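Substrate-binding protein (Synechococcus sp., PDB 6WPN) probably binds a sugar or oligosaccharide in the periplasm as the substrate-binding component of a transport system. Local coordinates at residues M300-P305 / E316-L321. Residues are numbered along the deposited sequence; the frame is centred on the assembly and turned at random.
Sequences MTLAVP and ELALFL
Leu302 of strand 295-303 and Ala318 of helix 311-321 bring their backbones to 6.3 Å between CA atoms, the nearest pair of CA atoms across the two segments. No hydrogen bond links the two segments; the contact is apolar and buried. Leu302 carries the strand side of it. Its CB faces the methyl of Ala318 at 4.2 Å from CB to CB, and because Ala318 has nothing beyond CB, the helix backbone itself comes within range: CD1 of Leu302 lies 4.2 Å from Ala318 CA. Three residues further on, the same CD1 meets CD1 of Leu321 at 3.9 Å and lies 4.2 Å from Leu321 CB. The two leucine side chains cross at about a right angle, with a single Leu302 methyl touching both the root and one branch of Leu321. Leu302 has CG anti to the carbonyl carbon (chi1 -65°) and CD1 anti to CA (chi2 -178°), which carries that methyl out to the helix. The three-residue spacing of Ala318 and Leu321 puts both side chains on the face turned to Leu302. Helix 311-321 is the next helix in the chain after strand 295-303 and folds back across a short connection to cover it, a local strand-to-helix unit of this alpha/beta solute-binding protein. Strand 295-303 runs antiparallel to both 87-90 and 137-149, and Leu302 also touches Val87, Asn89 and Trp139 there. Ala318 reaches Ile137 of strand 137-149, while Leu317 and Phe320 meet Trp52, Val48 and Leu55, so helix 311-321 rests on the sheet and also packs against helix 42-55.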
loop_
_atom_site.group_PDB
_atom_site.type_symbol
_atom_site.label_atom_id
_atom_site.label_comp_id
_atom_site.label_asym_id
_atom_site.label_seq_id
_atom_site.Cartn_x
_atom_site.Cartn_y
_atom_site.Cartn_z
HETATM N N MSE A 300 -2.356 7.145 -2.176
HETATM C CA MSE A 300 -2.356 8.110 -1.084
HETATM C C MSE A 300 -3.089 9.377 -1.507
HETATM O O MSE A 300 -2.817 9.927 -2.572
HETATM C CB MSE A 300 -0.927 8.444 -0.660
HETATM C CG MSE A 300 -0.124 7.231 -0.247
HETATM SE SE MSE A 300 -0.993 6.242 1.186
HETATM C CE MSE A 300 -0.927 7.595 2.586
ATOM N N THR A 301 -4.023 9.839 -0.676
ATOM C CA THR A 301 -4.855 10.987 -1.010
ATOM C C THR A 301 -4.812 12.014 0.112
ATOM O O THR A 301 -4.287 11.769 1.202
ATOM C CB THR A 301 -6.312 10.583 -1.269
ATOM O OG1 THR A 301 -6.867 10.005 -0.081
ATOM C CG2 THR A 301 -6.392 9.572 -2.402
ATOM N N LEU A 302 -5.368 13.186 -0.179
ATOM C CA LEU A 302 -5.492 14.269 0.785
ATOM C C LEU A 302 -6.955 14.677 0.853
ATOM O O LEU A 302 -7.578 14.906 -0.187
ATOM C CB LEU A 302 -4.614 15.460 0.391
ATOM C CG LEU A 302 -3.112 15.178 0.425
ATOM C CD1 LEU A 302 -2.333 16.428 0.060
ATOM C CD2 LEU A 302 -2.684 14.636 1.787
ATOM N N ALA A 303 -7.506 14.753 2.065
ATOM C CA ALA A 303 -8.916 15.058 2.259
ATOM C C ALA A 303 -9.075 16.244 3.203
ATOM O O ALA A 303 -8.177 16.568 3.986
ATOM C CB ALA A 303 -9.683 13.846 2.801
ATOM N N VAL A 304 -10.239 16.886 3.121
ATOM C CA VAL A 304 -10.562 18.050 3.943
ATOM C C VAL A 304 -11.741 17.720 4.856
ATOM O O VAL A 304 -12.879 17.594 4.381
ATOM C CB VAL A 304 -10.871 19.276 3.067
ATOM C CG1 VAL A 304 -11.168 20.496 3.941
ATOM C CG2 VAL A 304 -9.725 19.554 2.115
ATOM N N PRO A 305 -11.521 17.593 6.165
ATOM C CA PRO A 305 -12.630 17.289 7.080
ATOM C C PRO A 305 -13.726 18.341 7.011
ATOM O O PRO A 305 -13.462 19.528 6.812
ATOM C CB PRO A 305 -11.953 17.273 8.453
ATOM C CG PRO A 305 -10.528 16.903 8.147
ATOM C CD PRO A 305 -10.220 17.599 6.855
ATOM N N GLU A 316 -6.738 24.724 -1.394
ATOM C CA GLU A 316 -5.571 25.320 -2.038
ATOM C C GLU A 316 -4.286 24.622 -1.611
ATOM O O GLU A 316 -3.394 24.391 -2.436
ATOM C CB GLU A 316 -5.497 26.815 -1.721
ATOM C CG GLU A 316 -6.638 27.637 -2.297
ATOM C CD GLU A 316 -6.216 29.052 -2.666
ATOM O OE1 GLU A 316 -6.019 29.312 -3.873
ATOM O OE2 GLU A 316 -6.056 29.892 -1.750
ATOM N N LEU A 317 -4.175 24.267 -0.327
ATOM C CA LEU A 317 -2.982 23.568 0.138
ATOM C C LEU A 317 -2.888 22.178 -0.477
ATOM O O LEU A 317 -1.816 21.770 -0.935
ATOM C CB LEU A 317 -2.977 23.487 1.663
ATOM C CG LEU A 317 -1.884 22.619 2.299
ATOM C CD1 LEU A 317 -0.492 23.140 1.943
ATOM C CD2 LEU A 317 -2.064 22.555 3.807
ATOM N N ALA A 318 -4.003 21.444 -0.513
ATOM C CA ALA A 318 -3.986 20.115 -1.111
ATOM C C ALA A 318 -3.643 20.185 -2.595
ATOM O O ALA A 318 -2.959 19.298 -3.121
ATOM C CB ALA A 318 -5.332 19.422 -0.898
ATOM N N LEU A 319 -4.117 21.226 -3.290
ATOM C CA LEU A 319 -3.762 21.406 -4.697
ATOM C C LEU A 319 -2.296 21.794 -4.865
ATOM O O LEU A 319 -1.639 21.354 -5.815
ATOM C CB LEU A 319 -4.667 22.456 -5.343
ATOM C CG LEU A 319 -6.138 22.080 -5.538
ATOM C CD1 LEU A 319 -6.972 23.301 -5.891
ATOM C CD2 LEU A 319 -6.259 21.024 -6.618
ATOM N N PHE A 320 -1.767 22.616 -3.955
ATOM C CA PHE A 320 -0.358 22.994 -4.024
ATOM C C PHE A 320 0.550 21.794 -3.790
ATOM O O PHE A 320 1.554 21.623 -4.491
ATOM C CB PHE A 320 -0.057 24.103 -3.014
ATOM C CG PHE A 320 1.385 24.538 -2.995
ATOM C CD1 PHE A 320 1.879 25.398 -3.964
ATOM C CD2 PHE A 320 2.241 24.104 -1.993
ATOM C CE1 PHE A 320 3.202 25.805 -3.942
ATOM C CE2 PHE A 320 3.564 24.509 -1.965
ATOM C CZ PHE A 320 4.046 25.360 -2.942
ATOM N N LEU A 321 0.220 20.960 -2.803
ATOM C CA LEU A 321 1.049 19.795 -2.518
ATOM C C LEU A 321 1.019 18.792 -3.660
ATOM O O LEU A 321 1.962 18.011 -3.822
ATOM C CB LEU A 321 0.588 19.123 -1.224
ATOM C CG LEU A 321 0.920 19.839 0.085
ATOM C CD1 LEU A 321 0.184 19.190 1.249
ATOM C CD2 LEU A 321 2.422 19.848 0.330
#